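Local structure of RND efflux system, outer membrane lipoprotein, NodT family (Burkholderia mallei, 6U94) at residues Leu178-Leu183 / Ala237-Ala242; Gly300-Ala305 / Ala365-Thr370; Pro342-Gly347 / Arg359-Val364. The protein is an outer membrane lipoprotein of the outer membrane factor family and probably serves as the exit duct of an RND efflux pump. One frame throughout, in Å; residues are numbered along the deposited sequence.

Interaction 1: Leu178-Leu183 / Ala237-Ala242; sequences LADRAL and AQDENA
Asp180 and Asp239 confront each other with their carboxylates across two long helices, 156-203 and 211-247, whose backbones come nearest at this same pair, the two CA atoms being 8.4 Å apart. The acid pair carries most of the contact. Asp180 OD2 lies 2.7 Å from Asp239 OD2, a separation so short that one of the acids probably holds a proton. The side chains cross at about a right angle, yet their carboxylate planes are turned only 26° from each other. OD2 of Asp239 also sits against the stem of its partner, 3.6 Å from Asp180 CB. In both residues CG stands anti to the carbonyl carbon (chi1 -60° in Asp239), and from there each acid extends into the gap between the helices. Arg90 probably offsets the remaining negative charge: it forms salt bridges to OD2 of Asp180 and OD1 of Asp239, so one guanidinium ties both buried acids together. A glycerol, probably from the crystallisation liquor, is hydrogen-bonded to OD1 of Asp180.

A looser charge pair flanks the acids. The extended Arg181 chain brings NH2 to 4.1 Å from Glu240 OE2, beyond salt-bridge range. The oxygen lies at the edge of the guanidinium, near its plane, but the two flat groups are almost perpendicular, at 86°. Arg181 NH2 instead donates to the backbone oxygen of Val255.

Tyr86 of helix 72-86 packs on Asp239. The long helices lying side by side here are consistent with the periplasmic alpha-barrel of outer membrane efflux proteins, which in this family is built by three subunits together.

Interaction 2: Gly300-Ala305 / Ala365-Thr370; sequences GAARAA and AGYEHT
Ala302, buried on the short helix 299-306, meets the ring of Tyr367 on the long helix 362-415; their CA atoms, 8.4 Å apart, mark the nearest approach of the two backbones. The methyl carbon Ala302 CB rests 3.7 Å from Tyr367 CE2, coming at the ring obliquely. The backbone oxygen Ala302 O reaches the same ring carbon, Tyr367 CE2, at 3.7 Å, but at the ring edge and in its plane. Alanine thus offers the tyrosine both a methyl and a carbonyl.

One residue on, Arg303 takes up the far end of the ring. Its CG lies 3.3 Å from Tyr367 OH, so the aliphatic base of the arginine runs past the hydroxyl, which sits at the guanidinium edge, near its plane. The guanidinium and ring planes are only 20° apart. Tyr367 spans the gap because its CG is anti to the backbone N (chi1 178°), which sends the ring out from helix 362-415. Phe307 and Leu292 also pack on it.

Across these segments the contact contains no hydrogen bond; its polar ends meet outside them, on Glu289 of helix 283-294. Glu289 OE2 takes both the tyrosine hydroxyl, in a hydrogen bond, and Arg303 NE, in a salt bridge, so that one carboxylate, probably polarised by the arginine, links the side chains of the two helices.

Interaction 3: Pro342-Gly347 / Arg359-Val364; sequences PIFNAG and RRDINV
The irregular strip 342-347 passes the start of helix 362-415 most closely at Ile343 and Val364, whose CA atoms are 8.7 Å apart, and no hydrogen bond joins the two backbones. Phe344 carries the largest share of the contact. Its ring comes from the opposite direction to Val364, and the leading atom CZ touches Val364 CG2 at 3.4 Å. The methyl approaches obliquely and is also near CE2. On the helix, CG2 of Val364 stands anti to the carbonyl carbon while CG1 is anti to the backbone N (chi1 177°), and it is the CG2 branch that meets the ring. Ile343 adds a lighter touch, methyl to methyl, with its CG2 4.2 Å from Val364 CG2. The same Ile343 methyl lies over one face of the neighbouring Phe344 ring, offset toward the rim, so isoleucine, phenylalanine and valine gather in one apolar cluster.

Asp361 approaches that ring from the helix N-terminus. Its OD2 lies 3.5 Å from Phe344 CZ, again obliquely, with ring and carboxylate planes 52° apart. Asp361 sits at the N-cap position, and OD1 caps the first turn: it accepts from Val364 N at 2.9 Å through its anti lone pair, and weakly from Asn363 N at 2.8 Å with an N-H...O angle of 121°.

Around the cluster, Phe306 packs on both Ile343 and Val364, as does Val358, while Asn352 accepts from the backbone N of Phe344. Chemically, OD1 of the aspartate holds the first turn of the helix, whose dipole would probably stabilise the negative charge, while OD2 and CG lie against CZ, at the end of an aromatic ring that also touches Val364.

Interactions 2 and 3 are neighbours, their centres about 10 Å apart, and both use helix 362-415: interaction 3 holds its first turn and interaction 2 the next, at Tyr367. Along the chain interaction 3 is nested within the loop closed by interaction 2. They are joined directly by a salt bridge, Glu368 OE1 to Arg359 NE at 2.7 Å, and by Ala301 CB packing on Pro342 O at 3.3 Å. Interaction 1 stands apart, on the opposite side of the chain's centre, its centre about 43 Å from that of interaction 2 and about 51 Å from that of interaction 3. The bound glycerol, about 3 Å from the Asp180 side chain, is thus far from the other two.

Interaction 1: Leu178-Leu183 / Ala237-Ala242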
loop_
_atom_site.group_PDB
_atom_site.type_symbol
_atom_site.label_atom_id
_atom_site.label_comp_id
_atom_site.label_asym_id
_atom_site.label_seq_id
_atom_site.Cartn_x
_atom_site.Cartn_y
_atom_site.Cartn_z
ATOM N N LEU A 178 -4.923 7.985 9.846
ATOM C CA LEU A 178 -5.551 9.218 9.389
ATOM C C LEU A 178 -6.772 8.936 8.524
ATOM O O LEU A 178 -7.722 9.729 8.512
ATOM C CB LEU A 178 -4.535 10.066 8.626
ATOM C CG LEU A 178 -3.277 10.429 9.415
ATOM C CD1 LEU A 178 -2.389 11.358 8.610
ATOM C CD2 LEU A 178 -3.641 11.055 10.750
ATOM N N ALA A 179 -6.772 7.813 7.800
ATOM C CA ALA A 179 -7.943 7.450 7.008
ATOM C C ALA A 179 -9.101 7.025 7.900
ATOM O O ALA A 179 -10.245 7.434 7.678
ATOM C CB ALA A 179 -7.585 6.342 6.018
ATOM N N ASP A 180 -8.822 6.218 8.926
ATOM C CA ASP A 180 -9.872 5.763 9.829
ATOM C C ASP A 180 -10.445 6.898 10.667
ATOM O O ASP A 180 -11.598 6.805 11.108
ATOM C CB ASP A 180 -9.341 4.650 10.734
ATOM C CG ASP A 180 -9.387 3.288 10.062
ATOM O OD1 ASP A 180 -10.353 3.028 9.319
ATOM O OD2 ASP A 180 -8.461 2.474 10.273
ATOM N N ARG A 181 -9.674 7.961 10.903
ATOM C CA ARG A 181 -10.228 9.138 11.565
ATOM C C ARG A 181 -11.216 9.854 10.651
ATOM O O ARG A 181 -12.315 10.228 11.078
ATOM C CB ARG A 181 -9.109 10.087 11.989
ATOM C CG ARG A 181 -8.259 9.596 13.144
ATOM C CD ARG A 181 -7.199 10.626 13.491
ATOM N NE ARG A 181 -6.325 10.185 14.573
ATOM C CZ ARG A 181 -5.344 10.922 15.084
ATOM N NH1 ARG A 181 -5.115 12.138 14.608
ATOM N NH2 ARG A 181 -4.594 10.446 16.070
ATOM N N ALA A 182 -10.835 10.054 9.387
ATOM C CA ALA A 182 -11.748 10.657 8.423
ATOM C C ALA A 182 -13.021 9.833 8.288
ATOM O O ALA A 182 -14.121 10.387 8.172
ATOM C CB ALA A 182 -11.057 10.806 7.068
ATOM N N LEU A 183 -12.890 8.504 8.303
ATOM C CA LEU A 183 -14.067 7.645 8.248
ATOM C C LEU A 183 -14.934 7.817 9.489
ATOM O O LEU A 183 -16.166 7.867 9.392
ATOM C CB LEU A 183 -13.639 6.190 8.081
ATOM C CG LEU A 183 -13.142 5.829 6.682
ATOM C CD1 LEU A 183 -12.374 4.509 6.692
ATOM C CD2 LEU A 183 -14.318 5.769 5.718
ATOM N N ALA A 237 -8.522 2.319 17.120
ATOM C CA ALA A 237 -7.810 1.712 18.239
ATOM C C ALA A 237 -6.754 0.725 17.753
ATOM O O ALA A 237 -5.631 0.702 18.270
ATOM C CB ALA A 237 -8.801 1.022 19.176
ATOM N N GLN A 238 -7.094 -0.093 16.753
ATOM C CA GLN A 238 -6.134 -1.055 16.221
ATOM C C GLN A 238 -4.947 -0.354 15.573
ATOM O O GLN A 238 -3.797 -0.777 15.749
ATOM C CB GLN A 238 -6.820 -1.978 15.215
ATOM C CG GLN A 238 -7.970 -2.796 15.777
ATOM C CD GLN A 238 -8.768 -3.484 14.686
ATOM O OE1 GLN A 238 -8.612 -3.180 13.503
ATOM N NE2 GLN A 238 -9.629 -4.417 15.078
ATOM N N ASP A 239 -5.206 0.711 14.809
ATOM C CA ASP A 239 -4.122 1.458 14.178
ATOM C C ASP A 239 -3.146 1.995 15.215
ATOM O O ASP A 239 -1.924 1.901 15.040
ATOM C CB ASP A 239 -4.689 2.612 13.348
ATOM C CG ASP A 239 -5.613 2.145 12.242
ATOM O OD1 ASP A 239 -5.743 0.921 12.029
ATOM O OD2 ASP A 239 -6.214 3.014 11.584
ATOM N N GLU A 240 -3.669 2.565 16.302
ATOM C CA GLU A 240 -2.802 3.139 17.322
ATOM C C GLU A 240 -2.022 2.061 18.068
ATOM O O GLU A 240 -0.879 2.299 18.477
ATOM C CB GLU A 240 -3.631 3.981 18.292
ATOM C CG GLU A 240 -4.321 5.160 17.625
ATOM C CD GLU A 240 -5.192 5.957 18.579
ATOM O OE1 GLU A 240 -5.644 5.389 19.597
ATOM O OE2 GLU A 240 -5.418 7.156 18.311
ATOM N N ASN A 241 -2.615 0.878 18.253
ATOM C CA ASN A 241 -1.885 -0.226 18.870
ATOM C C ASN A 241 -0.727 -0.673 17.988
ATOM O O ASN A 241 0.417 -0.773 18.448
ATOM C CB ASN A 241 -2.829 -1.397 19.147
ATOM C CG ASN A 241 -3.203 -1.513 20.610
ATOM O OD1 ASN A 241 -3.233 -0.519 21.336
ATOM N ND2 ASN A 241 -3.480 -2.734 21.055
ATOM N N ALA A 242 -1.008 -0.947 16.710
ATOM C CA ALA A 242 0.039 -1.380 15.793
ATOM C C ALA A 242 1.112 -0.312 15.639
ATOM O O ALA A 242 2.301 -0.630 15.514
ATOM C CB ALA A 242 -0.567 -1.734 14.432
#

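Interaction 2: Gly300-Ala305 / Ala365-Thr370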
loop_
_atom_site.group_PDB
_atom_site.type_symbol
_atom_site.label_atom_id
_atom_site.label_comp_id
_atom_site.label_asym_id
_atom_site.label_seq_id
_atom_site.Cartn_x
_atom_site.Cartn_y
_atom_site.Cartn_z
ATOM N N GLY A 300 29.207 -7.849 -13.639
ATOM C CA GLY A 300 29.036 -6.967 -14.779
ATOM C C GLY A 300 28.541 -7.697 -16.011
ATOM O O GLY A 300 27.621 -7.240 -16.695
ATOM N N ALA A 301 29.138 -8.856 -16.302
ATOM C CA ALA A 301 28.665 -9.679 -17.411
ATOM C C ALA A 301 27.225 -10.119 -17.196
ATOM O O ALA A 301 26.450 -10.220 -18.154
ATOM C CB ALA A 301 29.557 -10.906 -17.584
ATOM N N ALA A 302 26.860 -10.418 -15.948
ATOM C CA ALA A 302 25.512 -10.895 -15.663
ATOM C C ALA A 302 24.492 -9.772 -15.810
ATOM O O ALA A 302 23.382 -9.996 -16.305
ATOM C CB ALA A 302 25.462 -11.506 -14.263
ATOM N N ARG A 303 24.851 -8.556 -15.391
ATOM C CA ARG A 303 23.967 -7.413 -15.586
ATOM C C ARG A 303 23.784 -7.113 -17.066
ATOM O O ARG A 303 22.667 -6.850 -17.525
ATOM C CB ARG A 303 24.518 -6.190 -14.856
ATOM C CG ARG A 303 24.308 -6.208 -13.354
ATOM C CD ARG A 303 24.883 -4.953 -12.727
ATOM N NE ARG A 303 24.818 -4.979 -11.270
ATOM C CZ ARG A 303 25.343 -4.044 -10.486
ATOM N NH1 ARG A 303 25.974 -3.004 -11.016
ATOM N NH2 ARG A 303 25.238 -4.146 -9.168
ATOM N N ALA A 304 24.880 -7.146 -17.828
ATOM C CA ALA A 304 24.787 -6.929 -19.266
ATOM C C ALA A 304 23.853 -7.943 -19.913
ATOM O O ALA A 304 23.111 -7.612 -20.845
ATOM C CB ALA A 304 26.177 -6.999 -19.898
ATOM N N ALA A 305 23.861 -9.181 -19.414
ATOM C CA ALA A 305 23.057 -10.231 -20.025
ATOM C C ALA A 305 21.593 -10.170 -19.594
ATOM O O ALA A 305 20.701 -10.411 -20.411
ATOM C CB ALA A 305 23.645 -11.604 -19.692
ATOM N N ALA A 365 20.417 -18.778 -13.388
ATOM C CA ALA A 365 18.986 -18.879 -13.658
ATOM C C ALA A 365 18.168 -18.188 -12.573
ATOM O O ALA A 365 17.179 -17.506 -12.873
ATOM C CB ALA A 365 18.576 -20.346 -13.791
ATOM N N GLY A 366 18.564 -18.350 -11.309
ATOM C CA GLY A 366 17.874 -17.654 -10.237
ATOM C C GLY A 366 18.024 -16.148 -10.337
ATOM O O GLY A 366 17.077 -15.400 -10.080
ATOM N N TYR A 367 19.217 -15.685 -10.717
ATOM C CA TYR A 367 19.441 -14.256 -10.903
ATOM C C TYR A 367 18.564 -13.701 -12.019
ATOM O O TYR A 367 17.977 -12.621 -11.880
ATOM C CB TYR A 367 20.918 -14.008 -11.201
ATOM C CG TYR A 367 21.303 -12.569 -11.462
ATOM C CD1 TYR A 367 21.303 -11.631 -10.439
ATOM C CD2 TYR A 367 21.713 -12.161 -12.722
ATOM C CE1 TYR A 367 21.674 -10.318 -10.675
ATOM C CE2 TYR A 367 22.088 -10.856 -12.966
ATOM C CZ TYR A 367 22.066 -9.937 -11.939
ATOM O OH TYR A 367 22.433 -8.630 -12.176
ATOM N N GLU A 368 18.459 -14.432 -13.131
ATOM C CA GLU A 368 17.634 -13.978 -14.244
ATOM C C GLU A 368 16.168 -13.882 -13.841
ATOM O O GLU A 368 15.492 -12.899 -14.164
ATOM C CB GLU A 368 17.805 -14.918 -15.439
ATOM C CG GLU A 368 16.989 -14.530 -16.663
ATOM C CD GLU A 368 17.103 -15.540 -17.788
ATOM O OE1 GLU A 368 17.501 -16.693 -17.515
ATOM O OE2 GLU A 368 16.797 -15.181 -18.944
ATOM N N HIS A 369 15.663 -14.890 -13.121
ATOM C CA HIS A 369 14.262 -14.886 -12.709
ATOM C C HIS A 369 13.990 -13.817 -11.660
ATOM O O HIS A 369 12.922 -13.194 -11.665
ATOM C CB HIS A 369 13.867 -16.265 -12.178
ATOM C CG HIS A 369 13.860 -17.335 -13.223
ATOM N ND1 HIS A 369 13.595 -17.074 -14.550
ATOM C CD2 HIS A 369 14.092 -18.666 -13.139
ATOM C CE1 HIS A 369 13.660 -18.200 -15.239
ATOM N NE2 HIS A 369 13.959 -19.181 -14.406
ATOM N N THR A 370 14.939 -13.598 -10.747
ATOM C CA THR A 370 14.755 -12.586 -9.713
ATOM C C THR A 370 14.638 -11.193 -10.316
ATOM O O THR A 370 13.932 -10.337 -9.771
ATOM C CB THR A 370 15.909 -12.656 -8.703
ATOM O OG1 THR A 370 15.883 -13.926 -8.040
ATOM C CG2 THR A 370 15.806 -11.547 -7.657
#

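Interaction 3: Pro342-Gly347 / Arg359-Val364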
loop_
_atom_site.group_PDB
_atom_site.type_symbol
_atom_site.label_atom_id
_atom_site.label_comp_id
_atom_site.label_asym_id
_atom_site.label_seq_id
_atom_site.Cartn_x
_atom_site.Cartn_y
_atom_site.Cartn_z
ATOM N N PRO A 342 31.728 -12.912 -20.866
ATOM C CA PRO A 342 31.677 -14.213 -20.189
ATOM C C PRO A 342 31.246 -14.045 -18.740
ATOM O O PRO A 342 31.822 -13.258 -17.985
ATOM C CB PRO A 342 33.117 -14.731 -20.298
ATOM C CG PRO A 342 33.708 -13.970 -21.444
ATOM C CD PRO A 342 33.068 -12.617 -21.400
ATOM N N ILE A 343 30.212 -14.789 -18.355
ATOM C CA ILE A 343 29.754 -14.713 -16.975
ATOM C C ILE A 343 30.707 -15.464 -16.054
ATOM O O ILE A 343 30.930 -15.049 -14.911
ATOM C CB ILE A 343 28.310 -15.233 -16.874
ATOM C CG1 ILE A 343 27.367 -14.262 -17.592
ATOM C CG2 ILE A 343 27.894 -15.409 -15.427
ATOM C CD1 ILE A 343 25.918 -14.701 -17.608
ATOM N N PHE A 344 31.308 -16.545 -16.534
ATOM C CA PHE A 344 32.204 -17.361 -15.732
ATOM C C PHE A 344 33.624 -17.292 -16.275
ATOM O O PHE A 344 33.838 -17.299 -17.493
ATOM C CB PHE A 344 31.736 -18.815 -15.698
ATOM C CG PHE A 344 30.406 -19.002 -15.038
ATOM C CD1 PHE A 344 30.300 -19.007 -13.657
ATOM C CD2 PHE A 344 29.259 -19.166 -15.797
ATOM C CE1 PHE A 344 29.071 -19.176 -13.042
ATOM C CE2 PHE A 344 28.030 -19.335 -15.190
ATOM C CZ PHE A 344 27.937 -19.342 -13.810
ATOM N N ASN A 345 34.595 -17.223 -15.361
ATOM C CA ASN A 345 35.994 -17.310 -15.757
ATOM C C ASN A 345 36.376 -18.719 -16.184
ATOM O O ASN A 345 37.387 -18.895 -16.870
ATOM C CB ASN A 345 36.893 -16.843 -14.609
ATOM C CG ASN A 345 36.517 -15.464 -14.095
ATOM O OD1 ASN A 345 36.962 -14.447 -14.626
ATOM N ND2 ASN A 345 35.692 -15.425 -13.055
ATOM N N ALA A 346 35.589 -19.718 -15.802
ATOM C CA ALA A 346 35.854 -21.110 -16.126
ATOM C C ALA A 346 35.031 -21.546 -17.334
ATOM O O ALA A 346 34.155 -20.826 -17.821
ATOM C CB ALA A 346 35.554 -22.006 -14.922
ATOM N N GLY A 347 35.328 -22.747 -17.813
ATOM C CA GLY A 347 34.641 -23.312 -18.952
ATOM C C GLY A 347 35.122 -22.732 -20.271
ATOM O O GLY A 347 35.759 -21.682 -20.336
ATOM N N ARG A 359 22.283 -20.968 -18.490
ATOM C CA ARG A 359 21.092 -21.058 -17.656
ATOM C C ARG A 359 21.040 -22.343 -16.840
ATOM O O ARG A 359 20.255 -22.424 -15.890
ATOM C CB ARG A 359 19.829 -20.940 -18.512
ATOM C CG ARG A 359 19.577 -19.544 -19.049
ATOM C CD ARG A 359 18.104 -19.341 -19.362
ATOM N NE ARG A 359 17.841 -18.012 -19.904
ATOM C CZ ARG A 359 17.700 -17.754 -21.199
ATOM N NH1 ARG A 359 17.786 -18.738 -22.084
ATOM N NH2 ARG A 359 17.467 -16.515 -21.609
ATOM N N ARG A 360 21.852 -23.347 -17.184
ATOM C CA ARG A 360 21.902 -24.558 -16.375
ATOM C C ARG A 360 22.597 -24.340 -15.039
ATOM O O ARG A 360 22.484 -25.197 -14.156
ATOM C CB ARG A 360 22.586 -25.684 -17.146
ATOM C CG ARG A 360 21.663 -26.398 -18.117
ATOM C CD ARG A 360 22.261 -27.704 -18.616
ATOM N NE ARG A 360 23.195 -27.506 -19.719
ATOM C CZ ARG A 360 22.827 -27.350 -20.987
ATOM N NH1 ARG A 360 21.541 -27.361 -21.314
ATOM N NH2 ARG A 360 23.743 -27.182 -21.931
ATOM N N ASP A 361 23.308 -23.229 -14.869
ATOM C CA ASP A 361 23.836 -22.862 -13.564
ATOM C C ASP A 361 22.710 -22.293 -12.710
ATOM O O ASP A 361 21.946 -21.435 -13.165
ATOM C CB ASP A 361 24.976 -21.852 -13.707
ATOM C CG ASP A 361 25.503 -21.369 -12.368
ATOM O OD1 ASP A 361 24.874 -20.475 -11.767
ATOM O OD2 ASP A 361 26.539 -21.896 -11.908
ATOM N N ILE A 362 22.609 -22.777 -11.471
ATOM C CA ILE A 362 21.472 -22.428 -10.626
ATOM C C ILE A 362 21.528 -20.968 -10.202
ATOM O O ILE A 362 20.485 -20.319 -10.044
ATOM C CB ILE A 362 21.415 -23.375 -9.413
ATOM C CG1 ILE A 362 21.356 -24.828 -9.887
ATOM C CG2 ILE A 362 20.219 -23.054 -8.529
ATOM C CD1 ILE A 362 20.262 -25.101 -10.904
ATOM N N ASN A 363 22.730 -20.418 -10.020
ATOM C CA ASN A 363 22.843 -19.032 -9.582
ATOM C C ASN A 363 22.592 -18.044 -10.714
ATOM O O ASN A 363 22.178 -16.909 -10.453
ATOM C CB ASN A 363 24.218 -18.783 -8.961
ATOM C CG ASN A 363 24.471 -19.651 -7.750
ATOM O OD1 ASN A 363 23.848 -19.473 -6.702
ATOM N ND2 ASN A 363 25.390 -20.601 -7.886
ATOM N N VAL A 364 22.833 -18.443 -11.962
ATOM C CA VAL A 364 22.520 -17.571 -13.089
ATOM C C VAL A 364 21.024 -17.589 -13.382
ATOM O O VAL A 364 20.408 -16.538 -13.602
ATOM C CB VAL A 364 23.342 -17.977 -14.326
ATOM C CG1 VAL A 364 22.967 -17.113 -15.510
ATOM C CG2 VAL A 364 24.833 -17.867 -14.039
#